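Local coordinates for Abbfa_003403 (Acinetobacter baumannii, PDB 4ZXH), which probably builds a peptide product as a four-domain nonribosomal peptide synthetase, with condensation, adenylation, carrier and thioesterase domains in a single chain, at residues His208-Pro216 and Lys872-Leu880. Numbering follows the deposited sequence.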
loop_
_atom_site.group_PDB
_atom_site.type_symbol
_atom_site.label_atom_id
_atom_site.label_comp_id
_atom_site.label_asym_id
_atom_site.label_seq_id
_atom_site.Cartn_x
_atom_site.Cartn_y
_atom_site.Cartn_z
ATOM N N HIS A 208 -14.615 14.436 -6.628
ATOM C CA HIS A 208 -14.981 13.707 -5.419
ATOM C C HIS A 208 -14.765 12.201 -5.525
ATOM O O HIS A 208 -15.300 11.441 -4.719
ATOM C CB HIS A 208 -16.454 13.963 -5.060
ATOM C CG HIS A 208 -16.795 15.409 -4.858
ATOM N ND1 HIS A 208 -16.123 16.216 -3.963
ATOM C CD2 HIS A 208 -17.759 16.182 -5.409
ATOM C CE1 HIS A 208 -16.644 17.429 -3.992
ATOM N NE2 HIS A 208 -17.639 17.434 -4.859
ATOM N N ALA A 209 -14.016 11.760 -6.526
ATOM C CA ALA A 209 -13.826 10.327 -6.736
ATOM C C ALA A 209 -12.958 9.757 -5.641
ATOM O O ALA A 209 -11.983 10.391 -5.227
ATOM C CB ALA A 209 -13.203 10.058 -8.091
ATOM N N PRO A 210 -13.292 8.556 -5.164
ATOM C CA PRO A 210 -12.364 7.949 -4.209
ATOM C C PRO A 210 -11.038 7.562 -4.884
ATOM O O PRO A 210 -10.954 7.294 -6.081
ATOM C CB PRO A 210 -13.118 6.712 -3.727
ATOM C CG PRO A 210 -13.914 6.324 -4.894
ATOM C CD PRO A 210 -14.341 7.614 -5.577
ATOM N N HIS A 211 -9.997 7.554 -4.079
ATOM C CA HIS A 211 -8.678 7.148 -4.497
ATOM C C HIS A 211 -8.678 5.697 -4.953
ATOM O O HIS A 211 -8.042 5.359 -5.954
ATOM C CB HIS A 211 -7.714 7.364 -3.333
ATOM C CG HIS A 211 -6.320 6.910 -3.596
ATOM N ND1 HIS A 211 -5.382 7.714 -4.210
ATOM C CD2 HIS A 211 -5.692 5.743 -3.304
ATOM C CE1 HIS A 211 -4.235 7.058 -4.285
ATOM N NE2 HIS A 211 -4.398 5.860 -3.746
ATOM N N VAL A 212 -9.402 4.847 -4.229
ATOM C CA VAL A 212 -9.480 3.419 -4.544
ATOM C C VAL A 212 -10.852 2.878 -4.124
ATOM O O VAL A 212 -11.490 3.408 -3.204
ATOM C CB VAL A 212 -8.334 2.622 -3.854
ATOM C CG1 VAL A 212 -8.365 2.788 -2.345
ATOM C CG2 VAL A 212 -8.407 1.168 -4.194
ATOM N N HIS A 213 -11.322 1.844 -4.817
ATOM C CA HIS A 213 -12.598 1.216 -4.495
ATOM C C HIS A 213 -12.497 0.487 -3.173
ATOM O O HIS A 213 -11.410 0.291 -2.651
ATOM C CB HIS A 213 -13.006 0.233 -5.576
ATOM C CG HIS A 213 -12.088 -0.943 -5.676
ATOM N ND1 HIS A 213 -12.135 -2.003 -4.793
ATOM C CD2 HIS A 213 -11.077 -1.213 -6.534
ATOM C CE1 HIS A 213 -11.204 -2.882 -5.116
ATOM N NE2 HIS A 213 -10.545 -2.424 -6.165
ATOM N N SER A 214 -13.628 0.035 -2.652
ATOM C CA SER A 214 -13.628 -0.600 -1.343
ATOM C C SER A 214 -14.242 -1.978 -1.430
ATOM O O SER A 214 -14.988 -2.395 -0.548
ATOM C CB SER A 214 -14.382 0.254 -0.326
ATOM O OG SER A 214 -13.991 1.617 -0.417
ATOM N N ILE A 215 -13.938 -2.679 -2.513
ATOM C CA ILE A 215 -14.323 -4.071 -2.619
ATOM C C ILE A 215 -13.391 -4.922 -1.768
ATOM O O ILE A 215 -12.171 -4.810 -1.877
ATOM C CB ILE A 215 -14.288 -4.546 -4.070
ATOM C CG1 ILE A 215 -15.331 -3.784 -4.884
ATOM C CG2 ILE A 215 -14.566 -6.043 -4.153
ATOM C CD1 ILE A 215 -15.216 -4.001 -6.370
ATOM N N PRO A 216 -13.960 -5.770 -0.901
ATOM C CA PRO A 216 -13.122 -6.642 -0.065
ATOM C C PRO A 216 -12.213 -7.547 -0.901
ATOM O O PRO A 216 -12.683 -8.232 -1.823
ATOM C CB PRO A 216 -14.143 -7.470 0.720
ATOM C CG PRO A 216 -15.395 -6.664 0.668
ATOM C CD PRO A 216 -15.394 -5.990 -0.666
ATOM N N LYS A 872 -12.944 3.853 7.609
ATOM C CA LYS A 872 -13.147 4.722 6.445
ATOM C C LYS A 872 -12.286 5.988 6.496
ATOM O O LYS A 872 -12.411 6.792 7.424
ATOM C CB LYS A 872 -14.623 5.112 6.319
ATOM N N ILE A 873 -11.415 6.151 5.496
ATOM C CA ILE A 873 -10.583 7.343 5.333
ATOM C C ILE A 873 -11.159 8.238 4.229
ATOM O O ILE A 873 -12.349 8.560 4.233
ATOM C CB ILE A 873 -9.117 6.966 5.001
ATOM C CG1 ILE A 873 -8.646 5.880 5.938
ATOM C CG2 ILE A 873 -8.140 8.137 5.224
ATOM C CD1 ILE A 873 -8.149 6.440 7.230
ATOM N N ARG A 874 -10.330 8.618 3.270
ATOM C CA ARG A 874 -10.704 9.638 2.305
ATOM C C ARG A 874 -11.613 9.024 1.232
ATOM O O ARG A 874 -11.323 9.119 0.026
ATOM C CB ARG A 874 -9.442 10.276 1.671
ATOM C CG ARG A 874 -8.343 10.793 2.666
ATOM C CD ARG A 874 -7.091 11.411 1.937
ATOM N NE ARG A 874 -6.114 10.442 1.384
ATOM C CZ ARG A 874 -5.874 10.218 0.079
ATOM N NH1 ARG A 874 -6.538 10.887 -0.868
ATOM N NH2 ARG A 874 -4.961 9.313 -0.287
ATOM N N GLY A 875 -12.691 8.373 1.680
ATOM C CA GLY A 875 -13.673 7.779 0.783
ATOM C C GLY A 875 -13.531 6.291 0.483
ATOM O O GLY A 875 -14.137 5.774 -0.472
ATOM N N PHE A 876 -12.735 5.604 1.298
ATOM C CA PHE A 876 -12.439 4.179 1.119
ATOM C C PHE A 876 -12.072 3.565 2.458
ATOM O O PHE A 876 -11.880 4.281 3.429
ATOM C CB PHE A 876 -11.300 3.960 0.119
ATOM C CG PHE A 876 -10.044 4.712 0.455
ATOM C CD1 PHE A 876 -9.057 4.134 1.233
ATOM C CD2 PHE A 876 -9.848 6.008 -0.020
ATOM C CE1 PHE A 876 -7.910 4.836 1.531
ATOM C CE2 PHE A 876 -8.699 6.714 0.273
ATOM C CZ PHE A 876 -7.735 6.135 1.049
ATOM N N ARG A 877 -11.973 2.245 2.521
ATOM C CA ARG A 877 -11.713 1.609 3.803
ATOM C C ARG A 877 -10.336 0.938 3.820
ATOM O O ARG A 877 -9.793 0.599 2.778
ATOM C CB ARG A 877 -12.821 0.611 4.136
ATOM C CG ARG A 877 -12.967 -0.536 3.157
ATOM C CD ARG A 877 -14.077 -1.482 3.608
ATOM N NE ARG A 877 -13.763 -2.081 4.908
ATOM C CZ ARG A 877 -13.019 -3.171 5.081
ATOM N NH1 ARG A 877 -12.508 -3.806 4.029
ATOM N NH2 ARG A 877 -12.789 -3.623 6.311
ATOM N N ILE A 878 -9.776 0.780 5.018
ATOM C CA ILE A 878 -8.423 0.266 5.209
ATOM C C ILE A 878 -8.467 -1.008 6.047
ATOM O O ILE A 878 -9.275 -1.116 6.966
ATOM C CB ILE A 878 -7.501 1.301 5.931
ATOM C CG1 ILE A 878 -7.479 2.645 5.205
ATOM C CG2 ILE A 878 -6.076 0.784 6.048
ATOM C CD1 ILE A 878 -6.578 2.662 4.020
ATOM N N GLU A 879 -7.607 -1.967 5.728
ATOM C CA GLU A 879 -7.384 -3.116 6.595
ATOM C C GLU A 879 -6.205 -2.845 7.533
ATOM O O GLU A 879 -5.063 -3.191 7.208
ATOM C CB GLU A 879 -7.115 -4.371 5.765
ATOM C CG GLU A 879 -8.361 -5.099 5.350
ATOM C CD GLU A 879 -9.181 -5.565 6.537
ATOM O OE1 GLU A 879 -8.603 -6.176 7.465
ATOM O OE2 GLU A 879 -10.405 -5.317 6.542
ATOM N N LEU A 880 -6.480 -2.247 8.694
ATOM C CA LEU A 880 -5.418 -1.773 9.594
ATOM C C LEU A 880 -4.371 -2.846 9.904
ATOM O O LEU A 880 -3.174 -2.569 9.937
ATOM C CB LEU A 880 -6.027 -1.243 10.895
ATOM C CG LEU A 880 -6.898 0.001 10.697
ATOM C CD1 LEU A 880 -7.671 0.359 11.953
ATOM C CD2 LEU A 880 -6.045 1.175 10.218
#
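With Phe876 chi1 at 54° and Val212 chi1 at 58°, CG of the one and CG1 of the other each stand between their own backbone N and carbonyl carbon, and the two side chains cross at about a right angle. The valine methyl CG1 lies over one face of the phenylalanine ring, 4.1 Å from its centroid, as a CH-pi contact. Ile873 CB sits toward the rim of the opposite face, Ile878 CD1 meets the edge, and Tyr935 adds a second ring steeply inclined to the first. His211 brings its CB to 3.8 Å from Phe876 CE2, while one face of its imidazole is approached by NH2 of Arg874; NE2 of His211 is hydrogen-bonded to Asp347 OD2. Farther along, Ser214 OG lies 3.4 Å from Phe876 CA, and its CB touches CG of the poorly ordered Arg877; just before His211, Pro210 CB lies 3.5 Å from Gly875 O. A condensation-domain loop thus meets the loop of Lys872-Leu880, whose sequence falls within the A8 core motif of adenylation domains and which packs on strands 893-903 and 907-916. Each side keeps polar bonds of its own: Ile215 N donates to His213 ND1, and Arg877 NH2 forms a less securely defined salt bridge with Glu879 OE2. Neither a hydrogen bond nor a salt bridge links the two segments, and this seam of van der Waals and CH-pi contacts is consistent with domains that can shift without breaking strong polar links here.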